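Local coordinates for ectonucleoside triphosphate diphosphohydrolase 4 (Homo sapiens, PDB 6WG5), which belongs to the GDA1/CD39 family and has the two-lobed fold of the actin-like ATPase clan, at residues I181-V186 / Y382-F387; L71-M76 / W479-I484; Y58-H63 / Y486-L491. All coordinates share one frame; numbering follows the deposited sequence.

Contact 1. Residues I181-V186 / Y382-F387; sequences IGINFV and YGFSEF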
loop_
_atom_site.group_PDB
_atom_site.type_symbol
_atom_site.label_atom_id
_atom_site.label_comp_id
_atom_site.label_asym_id
_atom_site.label_seq_id
_atom_site.Cartn_x
_atom_site.Cartn_y
_atom_site.Cartn_z
ATOM N N ILE A 181 -6.583 3.759 5.172
ATOM C CA ILE A 181 -6.922 4.477 6.398
ATOM C C ILE A 181 -5.692 5.178 6.956
ATOM O O ILE A 181 -5.765 6.321 7.426
ATOM C CB ILE A 181 -7.538 3.512 7.430
ATOM C CG1 ILE A 181 -8.901 3.010 6.950
ATOM C CG2 ILE A 181 -7.680 4.192 8.796
ATOM C CD1 ILE A 181 -9.468 1.879 7.789
ATOM N N GLY A 182 -4.541 4.506 6.913
ATOM C CA GLY A 182 -3.340 5.075 7.502
ATOM C C GLY A 182 -2.954 6.402 6.876
ATOM O O GLY A 182 -2.677 7.377 7.578
ATOM N N ILE A 183 -2.930 6.458 5.543
ATOM C CA ILE A 183 -2.472 7.672 4.874
ATOM C C ILE A 183 -3.467 8.805 5.085
ATOM O O ILE A 183 -3.079 9.940 5.384
ATOM C CB ILE A 183 -2.219 7.406 3.377
ATOM C CG1 ILE A 183 -1.586 8.641 2.733
ATOM C CG2 ILE A 183 -3.513 7.027 2.655
ATOM C CD1 ILE A 183 -1.242 8.476 1.266
ATOM N N ASN A 184 -4.763 8.523 4.941
ATOM C CA ASN A 184 -5.759 9.576 5.090
ATOM C C ASN A 184 -5.827 10.077 6.523
ATOM O O ASN A 184 -6.166 11.242 6.757
ATOM C CB ASN A 184 -7.127 9.076 4.634
ATOM C CG ASN A 184 -7.261 9.061 3.130
ATOM O OD1 ASN A 184 -7.554 10.086 2.514
ATOM N ND2 ASN A 184 -7.035 7.898 2.525
ATOM N N PHE A 185 -5.507 9.222 7.491
ATOM C CA PHE A 185 -5.507 9.658 8.881
ATOM C C PHE A 185 -4.422 10.700 9.124
ATOM O O PHE A 185 -4.700 11.789 9.642
ATOM C CB PHE A 185 -5.322 8.458 9.804
ATOM C CG PHE A 185 -5.359 8.810 11.256
ATOM C CD1 PHE A 185 -6.539 9.216 11.851
ATOM C CD2 PHE A 185 -4.213 8.737 12.028
ATOM C CE1 PHE A 185 -6.579 9.543 13.188
ATOM C CE2 PHE A 185 -4.246 9.062 13.366
ATOM C CZ PHE A 185 -5.432 9.467 13.949
ATOM N N VAL A 186 -3.178 10.389 8.753
ATOM C CA VAL A 186 -2.090 11.341 8.964
ATOM C C VAL A 186 -2.322 12.606 8.152
ATOM O O VAL A 186 -1.933 13.702 8.573
ATOM C CB VAL A 186 -0.726 10.699 8.628
ATOM C CG1 VAL A 186 -0.454 9.518 9.546
ATOM C CG2 VAL A 186 -0.667 10.268 7.169
ATOM N N TYR A 382 -1.952 9.340 -4.312
ATOM C CA TYR A 382 -0.528 9.227 -4.036
ATOM C C TYR A 382 0.021 7.999 -4.748
ATOM O O TYR A 382 -0.634 6.951 -4.787
ATOM C CB TYR A 382 -0.255 9.118 -2.534
ATOM C CG TYR A 382 -0.229 10.443 -1.809
ATOM C CD1 TYR A 382 0.964 10.978 -1.339
ATOM C CD2 TYR A 382 -1.397 11.160 -1.595
ATOM C CE1 TYR A 382 0.990 12.188 -0.673
ATOM C CE2 TYR A 382 -1.379 12.373 -0.933
ATOM C CZ TYR A 382 -0.184 12.883 -0.474
ATOM O OH TYR A 382 -0.166 14.092 0.186
ATOM N N GLY A 383 1.217 8.131 -5.314
ATOM C CA GLY A 383 1.892 7.036 -5.992
ATOM C C GLY A 383 3.132 6.623 -5.218
ATOM O O GLY A 383 3.996 7.451 -4.925
ATOM N N PHE A 384 3.203 5.337 -4.892
ATOM C CA PHE A 384 4.282 4.797 -4.079
ATOM C C PHE A 384 5.099 3.791 -4.881
ATOM O O PHE A 384 4.723 3.375 -5.978
ATOM C CB PHE A 384 3.731 4.138 -2.810
ATOM C CG PHE A 384 3.059 5.101 -1.875
ATOM C CD1 PHE A 384 3.810 5.933 -1.061
ATOM C CD2 PHE A 384 1.678 5.175 -1.806
ATOM C CE1 PHE A 384 3.195 6.822 -0.198
ATOM C CE2 PHE A 384 1.061 6.058 -0.947
ATOM C CZ PHE A 384 1.819 6.883 -0.142
ATOM N N SER A 385 6.242 3.413 -4.307
ATOM C CA SER A 385 7.145 2.406 -4.874
ATOM C C SER A 385 7.563 2.851 -6.272
ATOM O O SER A 385 8.099 3.963 -6.406
ATOM C CB SER A 385 6.464 1.040 -4.787
ATOM O OG SER A 385 6.344 0.627 -3.438
ATOM N N GLU A 386 7.353 2.046 -7.317
ATOM C CA GLU A 386 7.874 2.380 -8.639
ATOM C C GLU A 386 7.371 3.730 -9.132
ATOM O O GLU A 386 8.072 4.408 -9.892
ATOM C CB GLU A 386 7.501 1.286 -9.639
ATOM C CG GLU A 386 8.176 -0.046 -9.370
ATOM C CD GLU A 386 9.684 0.034 -9.485
ATOM O OE1 GLU A 386 10.177 0.889 -10.253
ATOM O OE2 GLU A 386 10.378 -0.754 -8.804
ATOM N N PHE A 387 6.165 4.139 -8.727
ATOM C CA PHE A 387 5.673 5.453 -9.123
ATOM C C PHE A 387 6.622 6.559 -8.679
ATOM O O PHE A 387 6.735 7.589 -9.354
ATOM C CB PHE A 387 4.274 5.689 -8.555
ATOM C CG PHE A 387 3.203 4.897 -9.245
ATOM C CD1 PHE A 387 2.722 5.293 -10.483
ATOM C CD2 PHE A 387 2.675 3.757 -8.658
ATOM C CE1 PHE A 387 1.736 4.565 -11.126
ATOM C CE2 PHE A 387 1.690 3.025 -9.294
ATOM C CZ PHE A 387 1.219 3.431 -10.529
#
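Ile183 of the helix meets the strand residues Tyr382 and Phe384 with one methyl group, CD1. The contact is small, about 98 Å² summed over both sides, and wholly apolar.

The first interaction is a CH-pi contact. Ile183 CD1 sits over one face of the Tyr382 ring, 4.1 Å from the ring centroid and 25° off the ring normal. It is offset toward the CG end of the ring, and its closest atom there is Tyr382 CG at 3.8 Å. The methyl therefore lies nearer the CG end of the ring than the hydroxyl end.

The second is an edge contact. Ile183 CD1 lies in the plane of the Phe384 ring, at its rim, 3.7 Å from Phe384 CZ. One methyl thus touches the face of one ring and the edge of the next. The isoleucine is fully extended: CG1 is anti to the backbone N (chi1 -173°) and CD1 continues outward. This lets it span the gap to a strand whose nearest CA, that of Tyr382, is 9.3 Å from the CA of Ile183.

The two segments share no hydrogen bond; each bonds within itself and to other parts of the chain. Phe185 N bonds Ile181 O at 2.9 Å along the helix. Past the strand the chain turns into the next helix, and Phe387 N bonds Phe384 O at 3.2 Å. Ser385 takes the N-cap position, but its OG bonds Asp224 and makes no capping bond.

Ile222 of strand 221-225 touches both Ile183 and Phe384. Strand 381-385 runs between strands 221-225 and 466-468 in their sheet. Helix 172-186 rests on that sheet through Ile183, while Phe185 and Val186 pack on helix 479-487.

Contact 2. Residues L71-M76 / W479-I484; sequences LDIRQM and WTLGAI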
loop_
_atom_site.group_PDB
_atom_site.type_symbol
_atom_site.label_atom_id
_atom_site.label_comp_id
_atom_site.label_asym_id
_atom_site.label_seq_id
_atom_site.Cartn_x
_atom_site.Cartn_y
_atom_site.Cartn_z
ATOM N N LEU A 71 -9.630 8.896 17.685
ATOM C CA LEU A 71 -8.517 8.934 18.621
ATOM C C LEU A 71 -7.310 9.608 17.978
ATOM O O LEU A 71 -7.108 9.547 16.762
ATOM C CB LEU A 71 -8.149 7.520 19.076
ATOM C CG LEU A 71 -9.199 6.768 19.894
ATOM C CD1 LEU A 71 -8.716 5.359 20.206
ATOM C CD2 LEU A 71 -9.525 7.516 21.178
ATOM N N ASP A 72 -6.504 10.260 18.812
ATOM C CA ASP A 72 -5.291 10.935 18.350
ATOM C C ASP A 72 -4.110 9.971 18.469
ATOM O O ASP A 72 -3.187 10.146 19.266
ATOM C CB ASP A 72 -5.063 12.212 19.147
ATOM C CG ASP A 72 -4.109 13.164 18.461
ATOM O OD1 ASP A 72 -3.512 12.774 17.436
ATOM O OD2 ASP A 72 -3.954 14.304 18.949
ATOM N N ILE A 73 -4.156 8.930 17.641
ATOM C CA ILE A 73 -3.178 7.850 17.708
ATOM C C ILE A 73 -1.872 8.297 17.068
ATOM O O ILE A 73 -1.859 8.921 15.999
ATOM C CB ILE A 73 -3.733 6.581 17.034
ATOM C CG1 ILE A 73 -4.966 6.089 17.797
ATOM C CG2 ILE A 73 -2.661 5.490 16.969
ATOM C CD1 ILE A 73 -5.554 4.792 17.279
ATOM N N ARG A 74 -0.762 7.966 17.729
ATOM C CA ARG A 74 0.575 8.276 17.247
ATOM C C ARG A 74 1.505 7.132 17.615
ATOM O O ARG A 74 1.243 6.368 18.547
ATOM C CB ARG A 74 1.116 9.579 17.850
ATOM C CG ARG A 74 0.167 10.760 17.776
ATOM C CD ARG A 74 0.612 11.872 18.709
ATOM N NE ARG A 74 -0.214 13.068 18.568
ATOM C CZ ARG A 74 -0.036 13.996 17.632
ATOM N NH1 ARG A 74 0.941 13.873 16.742
ATOM N NH2 ARG A 74 -0.841 15.049 17.585
ATOM N N GLN A 75 2.603 7.017 16.875
ATOM C CA GLN A 75 3.647 6.079 17.255
ATOM C C GLN A 75 4.265 6.499 18.581
ATOM O O GLN A 75 4.563 7.676 18.803
ATOM C CB GLN A 75 4.734 6.010 16.181
ATOM C CG GLN A 75 4.366 5.188 14.963
ATOM C CD GLN A 75 5.582 4.821 14.137
ATOM O OE1 GLN A 75 6.252 3.824 14.409
ATOM N NE2 GLN A 75 5.879 5.630 13.126
ATOM N N MET A 76 4.456 5.529 19.471
ATOM C CA MET A 76 5.128 5.812 20.728
ATOM C C MET A 76 6.562 6.258 20.464
ATOM O O MET A 76 7.203 5.830 19.499
ATOM C CB MET A 76 5.117 4.581 21.633
ATOM C CG MET A 76 5.606 4.860 23.043
ATOM S SD MET A 76 5.657 3.388 24.080
ATOM C CE MET A 76 6.156 4.111 25.642
ATOM N N TRP A 479 0.435 0.777 7.401
ATOM C CA TRP A 479 -0.879 0.143 7.357
ATOM C C TRP A 479 -1.276 -0.363 8.735
ATOM O O TRP A 479 -2.470 -0.472 9.036
ATOM C CB TRP A 479 -0.913 -0.992 6.328
ATOM C CG TRP A 479 -0.138 -2.236 6.687
ATOM C CD1 TRP A 479 1.089 -2.599 6.216
ATOM C CD2 TRP A 479 -0.553 -3.289 7.571
ATOM N NE1 TRP A 479 1.468 -3.804 6.755
ATOM C CE2 TRP A 479 0.478 -4.248 7.590
ATOM C CE3 TRP A 479 -1.693 -3.510 8.350
ATOM C CZ2 TRP A 479 0.404 -5.408 8.358
ATOM C CZ3 TRP A 479 -1.763 -4.662 9.112
ATOM C CH2 TRP A 479 -0.722 -5.597 9.109
ATOM N N THR A 480 -0.293 -0.660 9.590
ATOM C CA THR A 480 -0.595 -1.021 10.970
ATOM C C THR A 480 -1.280 0.123 11.708
ATOM O O THR A 480 -2.037 -0.114 12.656
ATOM C CB THR A 480 0.686 -1.430 11.700
ATOM O OG1 THR A 480 1.667 -0.393 11.573
ATOM C CG2 THR A 480 1.242 -2.727 11.125
ATOM N N LEU A 481 -1.028 1.367 11.290
ATOM C CA LEU A 481 -1.698 2.506 11.909
ATOM C C LEU A 481 -3.188 2.509 11.590
ATOM O O LEU A 481 -4.015 2.803 12.461
ATOM C CB LEU A 481 -1.048 3.809 11.446
ATOM C CG LEU A 481 -1.700 5.104 11.932
ATOM C CD1 LEU A 481 -1.749 5.159 13.449
ATOM C CD2 LEU A 481 -0.949 6.300 11.373
ATOM N N GLY A 482 -3.551 2.196 10.346
ATOM C CA GLY A 482 -4.957 2.063 10.014
ATOM C C GLY A 482 -5.603 0.885 10.712
ATOM O O GLY A 482 -6.800 0.918 11.013
ATOM N N ALA A 483 -4.828 -0.167 10.980
ATOM C CA ALA A 483 -5.363 -1.324 11.689
ATOM C C ALA A 483 -5.698 -0.972 13.133
ATOM O O ALA A 483 -6.823 -1.204 13.592
ATOM C CB ALA A 483 -4.361 -2.478 11.633
ATOM N N ILE A 484 -4.733 -0.412 13.866
ATOM C CA ILE A 484 -4.993 -0.018 15.249
ATOM C C ILE A 484 -6.133 0.991 15.303
ATOM O O ILE A 484 -6.974 0.954 16.207
ATOM C CB ILE A 484 -3.712 0.538 15.901
ATOM C CG1 ILE A 484 -3.912 0.749 17.402
ATOM C CG2 ILE A 484 -3.286 1.847 15.249
ATOM C CD1 ILE A 484 -3.720 -0.501 18.219
#
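Ile73 packs its CG2 methyl against Leu481 and Ile484 of the helix. The segment reaches this point through an inverse gamma turn centred on Asp72, with a weak bond from Ile73 N to Leu71 O. Asp72 OD2 also forms a salt bridge with Arg74 NH2, but the 3.5 Å bond is weak and the arginine is poorly ordered.

Ile73 follows, and it is buried. Its CG2 lies 3.7 Å from Leu481 CD1 and 4.1 Å from Ile484 CG2. The two helix residues are three apart, so their side chains share one side of the helix. CG1 of Ile73 stands anti to the carbonyl carbon (chi1 -63°), which leaves CG2 anti to the backbone N and facing the helix. The Ile73 and Leu481 side chains run antiparallel, one alongside the other. The CB of Leu481 does not point at the loop, but its CD1 reaches it.

At Arg74 the chain enters the short strand 74-75, and the arginine CB points away from the helix. Met76 turns to strand 53-61 and touches Val57. Thr480 and Ile484 also pack on Val45 of strand 40-48. The arrangement is that of a helix lying on the mixed sheet of an actin-like lobe.

Contact 3. Residues Y58-H63 / Y486-L491; sequences YCWPRH and YRTRFL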
loop_
_atom_site.group_PDB
_atom_site.type_symbol
_atom_site.label_atom_id
_atom_site.label_comp_id
_atom_site.label_asym_id
_atom_site.label_seq_id
_atom_site.Cartn_x
_atom_site.Cartn_y
_atom_site.Cartn_z
ATOM N N TYR A 58 1.661 1.996 19.581
ATOM C CA TYR A 58 0.948 3.246 19.385
ATOM C C TYR A 58 0.362 3.712 20.709
ATOM O O TYR A 58 -0.045 2.901 21.544
ATOM C CB TYR A 58 -0.174 3.087 18.355
ATOM C CG TYR A 58 0.313 2.696 16.980
ATOM C CD1 TYR A 58 0.701 3.660 16.061
ATOM C CD2 TYR A 58 0.386 1.364 16.602
ATOM C CE1 TYR A 58 1.147 3.310 14.805
ATOM C CE2 TYR A 58 0.831 1.003 15.347
ATOM C CZ TYR A 58 1.211 1.981 14.453
ATOM O OH TYR A 58 1.655 1.629 13.200
ATOM N N CYS A 59 0.325 5.027 20.893
ATOM C CA CYS A 59 -0.276 5.624 22.072
ATOM C C CYS A 59 -1.187 6.767 21.650
ATOM O O CYS A 59 -1.129 7.252 20.518
ATOM C CB CYS A 59 0.789 6.123 23.059
ATOM S SG CYS A 59 1.949 7.324 22.370
ATOM N N TRP A 60 -2.043 7.188 22.580
ATOM C CA TRP A 60 -2.967 8.286 22.331
ATOM C C TRP A 60 -3.413 8.855 23.666
ATOM O O TRP A 60 -3.442 8.127 24.664
ATOM C CB TRP A 60 -4.181 7.819 21.516
ATOM C CG TRP A 60 -4.900 6.635 22.097
ATOM C CD1 TRP A 60 -5.923 6.657 23.001
ATOM C CD2 TRP A 60 -4.652 5.254 21.807
ATOM N NE1 TRP A 60 -6.327 5.376 23.291
ATOM C CE2 TRP A 60 -5.563 4.496 22.572
ATOM C CE3 TRP A 60 -3.751 4.584 20.973
ATOM C CZ2 TRP A 60 -5.595 3.104 22.529
ATOM C CZ3 TRP A 60 -3.784 3.202 20.933
ATOM C CH2 TRP A 60 -4.699 2.477 21.705
ATOM N N PRO A 61 -3.761 10.134 23.723
ATOM C CA PRO A 61 -4.300 10.716 24.953
ATOM C C PRO A 61 -5.788 10.411 25.076
ATOM O O PRO A 61 -6.401 9.808 24.196
ATOM C CB PRO A 61 -4.039 12.209 24.769
ATOM C CG PRO A 61 -4.142 12.412 23.297
ATOM C CD PRO A 61 -3.638 11.141 22.653
ATOM N N ARG A 62 -6.369 10.845 26.191
ATOM C CA ARG A 62 -7.790 10.625 26.412
ATOM C C ARG A 62 -8.605 11.298 25.314
ATOM O O ARG A 62 -8.251 12.372 24.822
ATOM C CB ARG A 62 -8.209 11.163 27.781
ATOM C CG ARG A 62 -9.662 10.881 28.129
ATOM C CD ARG A 62 -10.055 11.486 29.466
ATOM N NE ARG A 62 -9.168 11.059 30.544
ATOM C CZ ARG A 62 -9.185 9.848 31.092
ATOM N NH1 ARG A 62 -10.039 8.928 30.660
ATOM N NH2 ARG A 62 -8.339 9.552 32.070
ATOM N N HIS A 63 -9.700 10.652 24.929
ATOM C CA HIS A 63 -10.595 11.215 23.929
ATOM C C HIS A 63 -11.317 12.435 24.494
ATOM O O HIS A 63 -11.777 12.430 25.639
ATOM C CB HIS A 63 -11.601 10.156 23.479
ATOM C CG HIS A 63 -12.391 10.544 22.269
ATOM N ND1 HIS A 63 -13.595 11.209 22.349
ATOM C CD2 HIS A 63 -12.155 10.352 20.950
ATOM C CE1 HIS A 63 -14.064 11.417 21.132
ATOM N NE2 HIS A 63 -13.210 10.906 20.264
ATOM N N TYR A 486 -8.694 1.263 13.314
ATOM C CA TYR A 486 -9.976 0.606 13.089
ATOM C C TYR A 486 -10.356 -0.302 14.254
ATOM O O TYR A 486 -11.524 -0.344 14.653
ATOM C CB TYR A 486 -9.939 -0.192 11.786
ATOM C CG TYR A 486 -11.277 -0.786 11.408
ATOM C CD1 TYR A 486 -11.531 -2.141 11.571
ATOM C CD2 TYR A 486 -12.292 0.012 10.901
ATOM C CE1 TYR A 486 -12.754 -2.684 11.233
ATOM C CE2 TYR A 486 -13.518 -0.522 10.560
ATOM C CZ TYR A 486 -13.745 -1.870 10.728
ATOM O OH TYR A 486 -14.968 -2.406 10.389
ATOM N N ARG A 487 -9.388 -1.032 14.817
ATOM C CA ARG A 487 -9.709 -1.970 15.889
ATOM C C ARG A 487 -10.102 -1.253 17.177
ATOM O O ARG A 487 -10.896 -1.786 17.959
ATOM C CB ARG A 487 -8.528 -2.908 16.146
ATOM C CG ARG A 487 -8.163 -3.826 14.972
ATOM C CD ARG A 487 -9.344 -4.671 14.499
ATOM N NE ARG A 487 -9.957 -5.436 15.584
ATOM C CZ ARG A 487 -9.615 -6.677 15.925
ATOM N NH1 ARG A 487 -8.656 -7.323 15.271
ATOM N NH2 ARG A 487 -10.238 -7.278 16.930
ATOM N N THR A 488 -9.574 -0.051 17.415
ATOM C CA THR A 488 -9.847 0.696 18.637
ATOM C C THR A 488 -10.950 1.736 18.454
ATOM O O THR A 488 -11.113 2.613 19.308
ATOM C CB THR A 488 -8.575 1.385 19.138
ATOM O OG1 THR A 488 -8.100 2.311 18.152
ATOM C CG2 THR A 488 -7.488 0.368 19.438
ATOM N N ARG A 489 -11.721 1.647 17.369
ATOM C CA ARG A 489 -12.643 2.723 17.018
ATOM C C ARG A 489 -13.777 2.893 18.023
ATOM O O ARG A 489 -14.434 3.940 18.018
ATOM C CB ARG A 489 -13.219 2.475 15.625
ATOM C CG ARG A 489 -14.143 1.271 15.525
ATOM C CD ARG A 489 -14.300 0.843 14.075
ATOM N NE ARG A 489 -15.397 -0.095 13.862
ATOM C CZ ARG A 489 -15.297 -1.418 13.970
ATOM N NH1 ARG A 489 -16.358 -2.178 13.740
ATOM N NH2 ARG A 489 -14.146 -1.985 14.310
ATOM N N PHE A 490 -14.026 1.903 18.881
ATOM C CA PHE A 490 -15.121 1.987 19.840
ATOM C C PHE A 490 -14.690 2.488 21.212
ATOM O O PHE A 490 -15.556 2.855 22.012
ATOM C CB PHE A 490 -15.802 0.619 19.987
ATOM C CG PHE A 490 -16.597 0.202 18.782
ATOM C CD1 PHE A 490 -17.507 1.073 18.200
ATOM C CD2 PHE A 490 -16.431 -1.056 18.226
ATOM C CE1 PHE A 490 -18.237 0.696 17.090
ATOM C CE2 PHE A 490 -17.156 -1.439 17.115
ATOM C CZ PHE A 490 -18.060 -0.561 16.547
ATOM N N LEU A 491 -13.392 2.515 21.505
ATOM C CA LEU A 491 -12.933 3.001 22.803
ATOM C C LEU A 491 -13.529 4.345 23.193
ATOM O O LEU A 491 -13.890 4.509 24.370
ATOM C CB LEU A 491 -11.399 3.088 22.813
ATOM C CG LEU A 491 -10.626 1.770 22.895
ATOM C CD1 LEU A 491 -9.132 2.050 22.884
ATOM C CD2 LEU A 491 -11.007 0.969 24.138
#
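Trp60 meets Thr488 and Leu491 through the six-membered part of its indole. The closest approach is Trp60 CZ2 to Leu491 CD1 at 3.7 Å, and the leucine side chain stands nearly perpendicular to that of the tryptophan. Thr488 adds a longer contact, from CG2 to Trp60 CH2 at 4.2 Å. Both methyls approach the ring obliquely.

The inner part of the contact is the buried pair Trp60 and Thr488. CG of Trp60 stands between the backbone N and the carbonyl carbon (chi1 53°), and this swings the indole over toward the helix end. Thr488 CG2 faces the indole, while its OG1 bonds back to Ile484 O in the preceding helical turn.

The outer part is Leu491, which is exposed. A type I turn from Thr488 to Leu491, with Leu491 N bonded to Thr488 O at 3.2 Å, brings it back beside the indole. Farther out, Arg489 NH2 bonds Tyr486 O at 3.1 Å, nearly straight at 173°. The donor sits above the carbonyl plane. The guanidinium lies between the rings of Tyr486 and Phe490, one at each face.

Here the end of helix 479-487 and the turn after it close over Trp60 of strand 53-61, in the first beta hairpin of an actin-like lobe.

Overall arrangement
From the N terminus, the chain passes through strand 53-61 and then 71-76. Both are later met by the C-terminal part of the chain. Residues 58-63 pair with 486-491, so contact 3 closes the longest loop. Contact 2 closes a slightly shorter loop nested inside it, and contact 1 is nested inside both. None of the loops cross. Contacts 2 and 3 have centres about 8 Å apart and share helix 479-487 and one sheet. Tyr58 OH and Thr480 OG1 link them by a probable hydrogen bond. Contact 1 ties helix 172-186 to the other sheet. Phe185 and Val186 also touch contact 2, so the helices bridge the two sheets.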